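Local coordinates for putative two-component sensor histidine kinase protein (PDB 3HCY), which probably works as an ATP-dependent sensor histidine kinase of a two-component system, the crystallised piece being a GAF domain of that longer protein, at residues V69-V72 and D73-E76; E80-E83 and S84-E88; F118-S121 and E122-M125; L43-H46 and Y47-V51. All coordinates share one frame; numbering follows the deposited sequence.

All four contacts are local, and all lie in one GAF domain with a five-stranded antiparallel sheet. Along the chain, interaction 4 (helix 45-50) comes first, followed by interaction 1 (the turn after strand 67-69), interaction 2 (helix 79-88) and interaction 3 (the start of helix 120-146). Interaction 2 touches two neighbours, its centre about 10 Å from that of interaction 4 and about 11 Å from that of interaction 1, so the three form a continuous run of contacts on one side of the domain. Interaction 3, centred about 25 Å from interaction 2 and about 18 Å from interaction 1, meets the latter through Phe118 and lies where the long helix reaches the second subunit.

Interaction 1 of 4, residues V69-V72 and D73-E76; sequences VENV and DDAE
The amide of Asn71 meets two aspartates, Asp74 over one face and Asp73 at its oxygen end. OD2 of Asp74 comes over that face, 3.8 Å from Asn71 CG, with the amide and carboxylate planes 47° apart. Asp73 approaches from the oxygen end, its CB 3.3 Å from Asn71 OD1. Here the amide oxygen is already engaged: Asp73 N donates to Asn71 OD1 over 3.0 Å, tilted only 19° from the carbonyl plane. Asn71 can reach forward in this way because its CG stands anti to its own backbone N (chi1 -160°), which carries the amide alongside the carbonyl carbon and on to the residues that follow.

A bond from a side-chain oxygen to the N-H two residues later defines an Asx turn, and two overlapping beta turns continue it. Asp74 N is 3.1 Å from Asn71 O, and Ala75 N makes a shorter and straighter bond of 2.8 Å to Val72 O. The turn brings the methyl of Ala75 back over the strand end, with CB 3.9 Å from Val69 CG1.

The whole reversal links strand 67-69, at one border of the GAF sheet, to helix 79-88. Val69 is bonded through its backbone to Leu93 of strand 92-99 and packs on Phe95 of the same strand, whereas the buried Val72 rests on Ile85 and Val86 of the helix.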
loop_
_atom_site.group_PDB
_atom_site.type_symbol
_atom_site.label_atom_id
_atom_site.label_comp_id
_atom_site.label_asym_id
_atom_site.label_seq_id
_atom_site.Cartn_x
_atom_site.Cartn_y
_atom_site.Cartn_z
ATOM N N VAL A 69 2.368 17.177 13.199
ATOM C CA VAL A 69 2.083 18.551 13.600
ATOM C C VAL A 69 0.577 18.649 13.865
ATOM O O VAL A 69 -0.259 18.703 12.960
ATOM C CB VAL A 69 2.481 19.534 12.492
ATOM C CG1 VAL A 69 1.910 20.938 12.754
ATOM C CG2 VAL A 69 3.978 19.549 12.306
ATOM N N GLU A 70 0.228 18.703 15.124
ATOM C CA GLU A 70 -1.163 18.585 15.531
ATOM C C GLU A 70 -1.911 19.888 15.423
ATOM O O GLU A 70 -3.111 19.888 15.151
ATOM C CB GLU A 70 -1.230 18.069 16.963
ATOM C CG GLU A 70 -0.729 16.652 17.035
ATOM C CD GLU A 70 -0.707 16.124 18.427
ATOM O OE1 GLU A 70 -0.910 16.951 19.379
ATOM O OE2 GLU A 70 -0.472 14.886 18.559
ATOM N N ASN A 71 -1.201 20.982 15.696
ATOM C CA ASN A 71 -1.712 22.330 15.502
ATOM C C ASN A 71 -0.612 23.136 14.930
ATOM O O ASN A 71 0.476 23.174 15.512
ATOM C CB ASN A 71 -2.099 22.943 16.812
ATOM C CG ASN A 71 -3.042 24.074 16.645
ATOM O OD1 ASN A 71 -2.808 24.993 15.846
ATOM N ND2 ASN A 71 -4.132 24.038 17.410
ATOM N N VAL A 72 -0.894 23.777 13.803
ATOM C CA VAL A 72 0.120 24.548 13.109
ATOM C C VAL A 72 0.573 25.655 14.014
ATOM O O VAL A 72 1.779 25.976 14.047
ATOM C CB VAL A 72 -0.355 25.294 11.855
ATOM C CG1 VAL A 72 0.838 25.534 10.945
ATOM C CG2 VAL A 72 -1.392 24.564 11.145
ATOM N N ASP A 73 -0.387 26.259 14.713
ATOM C CA ASP A 73 -0.099 27.423 15.512
ATOM C C ASP A 73 0.899 27.111 16.555
ATOM O O ASP A 73 1.614 27.978 16.993
ATOM C CB ASP A 73 -1.352 27.944 16.174
ATOM C CG ASP A 73 -2.334 28.518 15.160
ATOM O OD1 ASP A 73 -1.850 29.211 14.221
ATOM O OD2 ASP A 73 -3.574 28.273 15.305
ATOM N N ASP A 74 0.971 25.858 16.944
ATOM C CA ASP A 74 1.923 25.463 17.934
ATOM C C ASP A 74 3.210 24.843 17.340
ATOM O O ASP A 74 4.046 24.398 18.090
ATOM C CB ASP A 74 1.199 24.566 18.954
ATOM C CG ASP A 74 -0.009 25.304 19.650
ATOM O OD1 ASP A 74 0.067 26.527 19.977
ATOM O OD2 ASP A 74 -1.055 24.655 19.876
ATOM N N ALA A 75 3.416 24.876 16.019
ATOM C CA ALA A 75 4.624 24.303 15.397
ATOM C C ALA A 75 5.838 25.258 15.318
ATOM O O ALA A 75 5.730 26.463 15.568
ATOM C CB ALA A 75 4.296 23.771 14.005
ATOM N N GLU A 76 6.978 24.680 14.918
ATOM C CA GLU A 76 8.298 25.346 14.781
ATOM C C GLU A 76 8.561 25.940 13.383
ATOM O O GLU A 76 9.623 25.673 12.786
ATOM C CB GLU A 76 9.410 24.292 14.982
ATOM C CG GLU A 76 9.527 23.704 16.365
ATOM C CD GLU A 76 10.611 22.610 16.461
ATOM O OE1 GLU A 76 11.142 22.176 15.387
ATOM O OE2 GLU A 76 10.913 22.189 17.616
#

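Interaction 2 of 4, residues E80-E83 and S84-E88; sequences ELKE and SIVGE
Residues Glu80-Glu83 and Ser84-Glu88 are successive turns of one alpha-helix, 79-88, on the surface of the GAF domain, and they meet through i to i+4 backbone hydrogen bonds. Four such bonds run in sequence. Those from Ser84 N to Glu80 O and from Gly87 N to Glu83 O measure 3.0 Å and 2.9 Å. The bond from Val86 N to Lys82 O is the straightest, with an N-H...O angle of 167°.

The side chains sort by face. Ile85 is buried, packing on Phe77, Ile90 and Tyr47, the last of these on helix 45-50. Its CG1 lies beside its own backbone N, anti to the carbonyl carbon (chi1 -77°), which turns the chain back along the helix until CD1 rests 3.4 Å from Leu81 O. Leu81 itself leans on His54. Lys82 is fully extended and runs past Val86, CG to CG2 at 4.5 Å, while its ammonium group goes on to the carbonyl oxygen of Asp73. Glu88, at the C-terminal end, forms a salt bridge with Arg23.

On the exposed face Glu83 bends at its second torsion (chi2 46°), which lays its carboxylate alongside the next turn, where Glu83 OE2 comes within 4.1 Å of Gly87 CA.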
loop_
_atom_site.group_PDB
_atom_site.type_symbol
_atom_site.label_atom_id
_atom_site.label_comp_id
_atom_site.label_asym_id
_atom_site.label_seq_id
_atom_site.Cartn_x
_atom_site.Cartn_y
_atom_site.Cartn_z
ATOM N N GLU A 80 6.957 32.785 7.149
ATOM C CA GLU A 80 6.552 32.583 5.796
ATOM C C GLU A 80 5.826 31.251 5.567
ATOM O O GLU A 80 4.821 31.202 4.848
ATOM C CB GLU A 80 7.790 32.630 4.909
ATOM C CG GLU A 80 8.498 33.999 4.811
ATOM C CD GLU A 80 9.783 33.906 3.944
ATOM O OE1 GLU A 80 10.196 32.767 3.604
ATOM O OE2 GLU A 80 10.364 34.977 3.579
ATOM N N LEU A 81 6.361 30.181 6.152
ATOM C CA LEU A 81 5.945 28.813 5.847
ATOM C C LEU A 81 4.717 28.420 6.663
ATOM O O LEU A 81 3.856 27.678 6.182
ATOM C CB LEU A 81 7.098 27.849 6.126
ATOM C CG LEU A 81 6.972 26.309 5.972
ATOM C CD1 LEU A 81 6.679 25.966 4.505
ATOM C CD2 LEU A 81 8.153 25.522 6.490
ATOM N N LYS A 82 4.650 28.901 7.903
ATOM C CA LYS A 82 3.413 28.895 8.645
ATOM C C LYS A 82 2.325 29.730 7.966
ATOM O O LYS A 82 1.203 29.331 7.911
ATOM C CB LYS A 82 3.657 29.368 10.062
ATOM C CG LYS A 82 2.409 29.333 10.975
ATOM C CD LYS A 82 2.698 29.777 12.438
ATOM C CE LYS A 82 1.454 29.775 13.372
ATOM N NZ LYS A 82 1.768 30.211 14.792
ATOM N N GLU A 83 2.655 30.863 7.391
ATOM C CA GLU A 83 1.628 31.634 6.691
ATOM C C GLU A 83 1.130 30.869 5.493
ATOM O O GLU A 83 -0.050 30.937 5.139
ATOM C CB GLU A 83 2.155 33.009 6.265
ATOM C CG GLU A 83 1.121 33.922 5.505
ATOM C CD GLU A 83 -0.310 33.987 6.149
ATOM O OE1 GLU A 83 -0.416 34.238 7.378
ATOM O OE2 GLU A 83 -1.337 33.806 5.418
ATOM N N SER A 84 2.033 30.135 4.861
ATOM C CA SER A 84 1.671 29.381 3.669
ATOM C C SER A 84 0.688 28.281 4.000
ATOM O O SER A 84 -0.277 28.078 3.271
ATOM C CB SER A 84 2.898 28.810 2.982
ATOM O OG SER A 84 3.212 29.596 1.848
ATOM N N ILE A 85 0.920 27.593 5.115
ATOM C CA ILE A 85 0.036 26.497 5.498
ATOM C C ILE A 85 -1.354 27.060 5.869
ATOM O O ILE A 85 -2.350 26.721 5.257
ATOM C CB ILE A 85 0.580 25.734 6.694
ATOM C CG1 ILE A 85 1.713 24.808 6.247
ATOM C CG2 ILE A 85 -0.600 24.998 7.426
ATOM C CD1 ILE A 85 2.805 24.669 7.306
ATOM N N VAL A 86 -1.396 27.946 6.861
ATOM C CA VAL A 86 -2.645 28.458 7.331
ATOM C C VAL A 86 -3.410 29.158 6.195
ATOM O O VAL A 86 -4.586 28.923 6.007
ATOM C CB VAL A 86 -2.507 29.304 8.691
ATOM C CG1 VAL A 86 -3.777 29.895 9.057
ATOM C CG2 VAL A 86 -1.844 28.514 9.793
ATOM N N GLY A 87 -2.751 29.926 5.357
ATOM C CA GLY A 87 -3.492 30.553 4.281
ATOM C C GLY A 87 -4.102 29.576 3.313
ATOM O O GLY A 87 -5.110 29.894 2.646
ATOM N N GLU A 88 -3.483 28.400 3.216
ATOM C CA GLU A 88 -4.060 27.295 2.438
ATOM C C GLU A 88 -5.272 26.724 3.127
ATOM O O GLU A 88 -6.099 26.065 2.505
ATOM C CB GLU A 88 -3.019 26.179 2.216
ATOM C CG GLU A 88 -3.483 24.919 1.415
ATOM C CD GLU A 88 -3.906 25.207 -0.006
ATOM O OE1 GLU A 88 -3.431 26.210 -0.537
ATOM O OE2 GLU A 88 -4.723 24.448 -0.586
#

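Interaction 3 of 4, residues F118-S121 and E122-M125; sequences FADS and EIGM
The carbonyl oxygen of Ala119 receives two N-H groups from the first turn of the helix. Ile123 N, 3.1 Å from Ala119 O, makes a nearly linear bond of 173°, whereas the bond from Glu122 N to the same oxygen is weak and strongly bent. The next two carbonyls follow the ordinary alpha-helical pattern: Gly124 N lies 2.8 Å from Asp120 O, and Met125 N is 2.9 Å from Ser121 O.

Ala119 holds the N-cap position of helix 120-146, yet its methyl cannot serve as a side-chain cap acceptor. An apolar contact spans the helix start instead. Phe118, just before the cap, meets Ile123 across the turn, with Phe118 CB 3.6 Å from Ile123 CD1, and this pairing of the residues on the two sides of the first turn is the hydrophobic staple. The phenyl ring leads away from the turn to Phe68 and sits edge-to-face with His116, tying the helix start to the sheet side of the GAF domain.

On the other flank Met125 folds back at its last torsion (chi3 -60°), which lays its methyl beside Ser121, CE 3.5 Å from OG. Met125 also packs on Leu19 of helix 5-19 and on Thr128 of the second subunit, where this long helix takes part in the dimer contact.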
loop_
_atom_site.group_PDB
_atom_site.type_symbol
_atom_site.label_atom_id
_atom_site.label_comp_id
_atom_site.label_asym_id
_atom_site.label_seq_id
_atom_site.Cartn_x
_atom_site.Cartn_y
_atom_site.Cartn_z
ATOM N N PHE A 118 -2.722 12.284 16.469
ATOM C CA PHE A 118 -2.561 11.163 15.579
ATOM C C PHE A 118 -2.667 9.846 16.334
ATOM O O PHE A 118 -1.792 9.495 17.110
ATOM C CB PHE A 118 -1.260 11.279 14.780
ATOM C CG PHE A 118 -1.237 12.463 13.830
ATOM C CD1 PHE A 118 -1.178 13.775 14.315
ATOM C CD2 PHE A 118 -1.296 12.276 12.454
ATOM C CE1 PHE A 118 -1.148 14.857 13.428
ATOM C CE2 PHE A 118 -1.269 13.362 11.572
ATOM C CZ PHE A 118 -1.186 14.627 12.036
ATOM N N ALA A 119 -3.760 9.125 16.084
ATOM C CA ALA A 119 -4.010 7.812 16.663
ATOM C C ALA A 119 -3.019 6.798 16.125
ATOM O O ALA A 119 -2.692 6.801 14.934
ATOM C CB ALA A 119 -5.404 7.396 16.349
ATOM N N ASP A 120 -2.541 5.926 17.006
ATOM C CA ASP A 120 -1.534 4.913 16.647
ATOM C C ASP A 120 -1.935 4.090 15.461
ATOM O O ASP A 120 -1.186 3.957 14.479
ATOM C CB ASP A 120 -1.330 4.003 17.808
ATOM C CG ASP A 120 -0.624 4.690 18.887
ATOM O OD1 ASP A 120 -0.084 5.748 18.546
ATOM O OD2 ASP A 120 -0.676 4.242 20.065
ATOM N N SER A 121 -3.141 3.554 15.561
ATOM C CA SER A 121 -3.757 2.854 14.471
ATOM C C SER A 121 -3.539 3.575 13.109
ATOM O O SER A 121 -3.081 2.909 12.177
ATOM C CB SER A 121 -5.237 2.634 14.816
ATOM O OG SER A 121 -6.057 2.490 13.668
ATOM N N GLU A 122 -3.831 4.892 12.981
ATOM C CA GLU A 122 -3.766 5.541 11.658
ATOM C C GLU A 122 -2.324 5.726 11.249
ATOM O O GLU A 122 -1.978 5.550 10.078
ATOM C CB GLU A 122 -4.545 6.857 11.530
ATOM C CG GLU A 122 -6.088 6.730 11.623
ATOM C CD GLU A 122 -6.912 8.108 11.566
ATOM O OE1 GLU A 122 -6.325 9.244 11.641
ATOM O OE2 GLU A 122 -8.164 8.033 11.499
ATOM N N ILE A 123 -1.468 6.023 12.210
ATOM C CA ILE A 123 -0.026 6.051 11.938
ATOM C C ILE A 123 0.424 4.704 11.301
ATOM O O ILE A 123 1.077 4.660 10.234
ATOM C CB ILE A 123 0.768 6.404 13.255
ATOM C CG1 ILE A 123 0.451 7.873 13.660
ATOM C CG2 ILE A 123 2.271 6.154 13.075
ATOM C CD1 ILE A 123 0.701 8.294 15.117
ATOM N N GLY A 124 0.030 3.602 11.928
ATOM C CA GLY A 124 0.358 2.285 11.406
ATOM C C GLY A 124 -0.196 2.077 10.010
ATOM O O GLY A 124 0.488 1.596 9.117
ATOM N N MET A 125 -1.459 2.416 9.820
ATOM C CA MET A 125 -2.015 2.325 8.497
ATOM C C MET A 125 -1.131 3.147 7.511
ATOM O O MET A 125 -0.706 2.591 6.496
ATOM C CB MET A 125 -3.483 2.744 8.520
ATOM C CG MET A 125 -4.366 1.615 9.015
ATOM S SD MET A 125 -6.096 2.056 9.119
ATOM C CE MET A 125 -5.996 3.414 10.297
#

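Interaction 4 of 4, residues L43-H46 and Y47-V51; sequences LSEH and YQRAV
His46 and Arg49 stand at about a right angle, their ring and guanidinium planes 84° apart. Arg49 NH2 comes to the edge of the imidazole, near its plane and 3.9 Å from His46 ND1. One face of the guanidinium lies over the backbone at Glu45 and His46, with His46 CA 3.8 Å from Arg49 NH2. The bend at chi3 (-63°) folds the arginine onto the turn before it. Glu45 OE1, 4.4 Å from Arg49 NH1, is beyond a salt bridge, though the opposite charges probably attract at this distance.

On the inner side Leu43 slants across Tyr47, with CD1 3.8 Å from the ring's CD1, while Val51 CG1 covers part of one ring face. Tyr47 then packs on Tyr111 of the sheet. Gln48 N donates to Ser44 O at 3.0 Å, and the extended side chain runs back past Ser44 toward Leu43 CB.

Ser44 OG accepts from Tyr47 N at 3.0 Å and is hydrogen-bonded to Glu88 OE1 of helix 79-88, a second partner that would help fix its rotation. This is a classic serine N-cap, here opening the short helix 45-50 straight after strand 35-41 of the GAF fold.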
loop_
_atom_site.group_PDB
_atom_site.type_symbol
_atom_site.label_atom_id
_atom_site.label_comp_id
_atom_site.label_asym_id
_atom_site.label_seq_id
_atom_site.Cartn_x
_atom_site.Cartn_y
_atom_site.Cartn_z
ATOM N N LEU A 43 -4.937 20.076 -2.319
ATOM C CA LEU A 43 -4.061 21.212 -2.222
ATOM C C LEU A 43 -4.260 22.017 -3.501
ATOM O O LEU A 43 -4.511 21.462 -4.584
ATOM C CB LEU A 43 -2.583 20.761 -2.161
ATOM C CG LEU A 43 -2.242 19.910 -0.926
ATOM C CD1 LEU A 43 -0.762 19.557 -0.855
ATOM C CD2 LEU A 43 -2.714 20.592 0.367
ATOM N N SER A 44 -4.105 23.332 -3.375
ATOM C CA SER A 44 -4.051 24.178 -4.550
ATOM C C SER A 44 -2.591 24.203 -5.083
ATOM O O SER A 44 -1.613 23.994 -4.329
ATOM C CB SER A 44 -4.495 25.578 -4.187
ATOM O OG SER A 44 -3.464 26.130 -3.410
ATOM N N GLU A 45 -2.470 24.526 -6.372
ATOM C CA GLU A 45 -1.185 24.797 -6.991
ATOM C C GLU A 45 -0.490 25.959 -6.342
ATOM O O GLU A 45 0.705 25.932 -6.098
ATOM C CB GLU A 45 -1.420 25.067 -8.439
ATOM C CG GLU A 45 -1.786 23.758 -9.140
ATOM C CD GLU A 45 -2.229 23.913 -10.587
ATOM O OE1 GLU A 45 -2.429 25.062 -11.075
ATOM O OE2 GLU A 45 -2.375 22.852 -11.242
ATOM N N HIS A 46 -1.260 26.966 -5.980
ATOM C CA HIS A 46 -0.691 28.066 -5.259
ATOM C C HIS A 46 0.080 27.530 -4.094
ATOM O O HIS A 46 1.220 27.897 -3.901
ATOM C CB HIS A 46 -1.766 28.983 -4.774
ATOM C CG HIS A 46 -1.243 30.203 -4.099
ATOM N ND1 HIS A 46 -0.772 31.298 -4.801
ATOM C CD2 HIS A 46 -1.146 30.525 -2.781
ATOM C CE1 HIS A 46 -0.404 32.239 -3.939
ATOM N NE2 HIS A 46 -0.611 31.792 -2.708
ATOM N N TYR A 47 -0.531 26.637 -3.318
ATOM C CA TYR A 47 0.173 26.070 -2.179
ATOM C C TYR A 47 1.382 25.304 -2.648
ATOM O O TYR A 47 2.423 25.331 -2.020
ATOM C CB TYR A 47 -0.722 25.138 -1.370
ATOM C CG TYR A 47 -0.019 24.471 -0.166
ATOM C CD1 TYR A 47 0.348 23.138 -0.204
ATOM C CD2 TYR A 47 0.261 25.176 1.005
ATOM C CE1 TYR A 47 0.974 22.530 0.879
ATOM C CE2 TYR A 47 0.890 24.553 2.095
ATOM C CZ TYR A 47 1.242 23.227 2.012
ATOM O OH TYR A 47 1.887 22.579 3.060
ATOM N N GLN A 48 1.236 24.591 -3.743
ATOM C CA GLN A 48 2.273 23.663 -4.130
ATOM C C GLN A 48 3.545 24.408 -4.541
ATOM O O GLN A 48 4.645 24.043 -4.094
ATOM C CB GLN A 48 1.754 22.708 -5.227
ATOM C CG GLN A 48 0.672 21.782 -4.700
ATOM C CD GLN A 48 0.074 20.882 -5.708
ATOM O OE1 GLN A 48 0.084 21.183 -6.901
ATOM N NE2 GLN A 48 -0.474 19.785 -5.257
ATOM N N ARG A 49 3.375 25.475 -5.340
ATOM C CA ARG A 49 4.472 26.349 -5.736
ATOM C C ARG A 49 5.064 26.995 -4.504
ATOM O O ARG A 49 6.265 27.108 -4.355
ATOM C CB ARG A 49 3.966 27.436 -6.658
ATOM C CG ARG A 49 3.510 27.001 -8.068
ATOM C CD ARG A 49 3.323 28.245 -9.026
ATOM N NE ARG A 49 2.255 29.190 -8.577
ATOM C CZ ARG A 49 0.936 29.098 -8.853
ATOM N NH1 ARG A 49 0.422 28.117 -9.616
ATOM N NH2 ARG A 49 0.115 30.013 -8.363
ATOM N N ALA A 50 4.179 27.387 -3.603
ATOM C CA ALA A 50 4.519 28.078 -2.375
ATOM C C ALA A 50 5.542 27.345 -1.560
ATOM O O ALA A 50 6.474 27.940 -1.061
ATOM C CB ALA A 50 3.280 28.273 -1.534
ATOM N N VAL A 51 5.397 26.050 -1.406
ATOM C CA VAL A 51 6.114 25.354 -0.357
ATOM C C VAL A 51 7.076 24.293 -0.789
ATOM O O VAL A 51 7.451 23.461 0.000
ATOM C CB VAL A 51 5.133 24.609 0.488
ATOM C CG1 VAL A 51 4.085 25.522 0.951
ATOM C CG2 VAL A 51 4.506 23.569 -0.326
#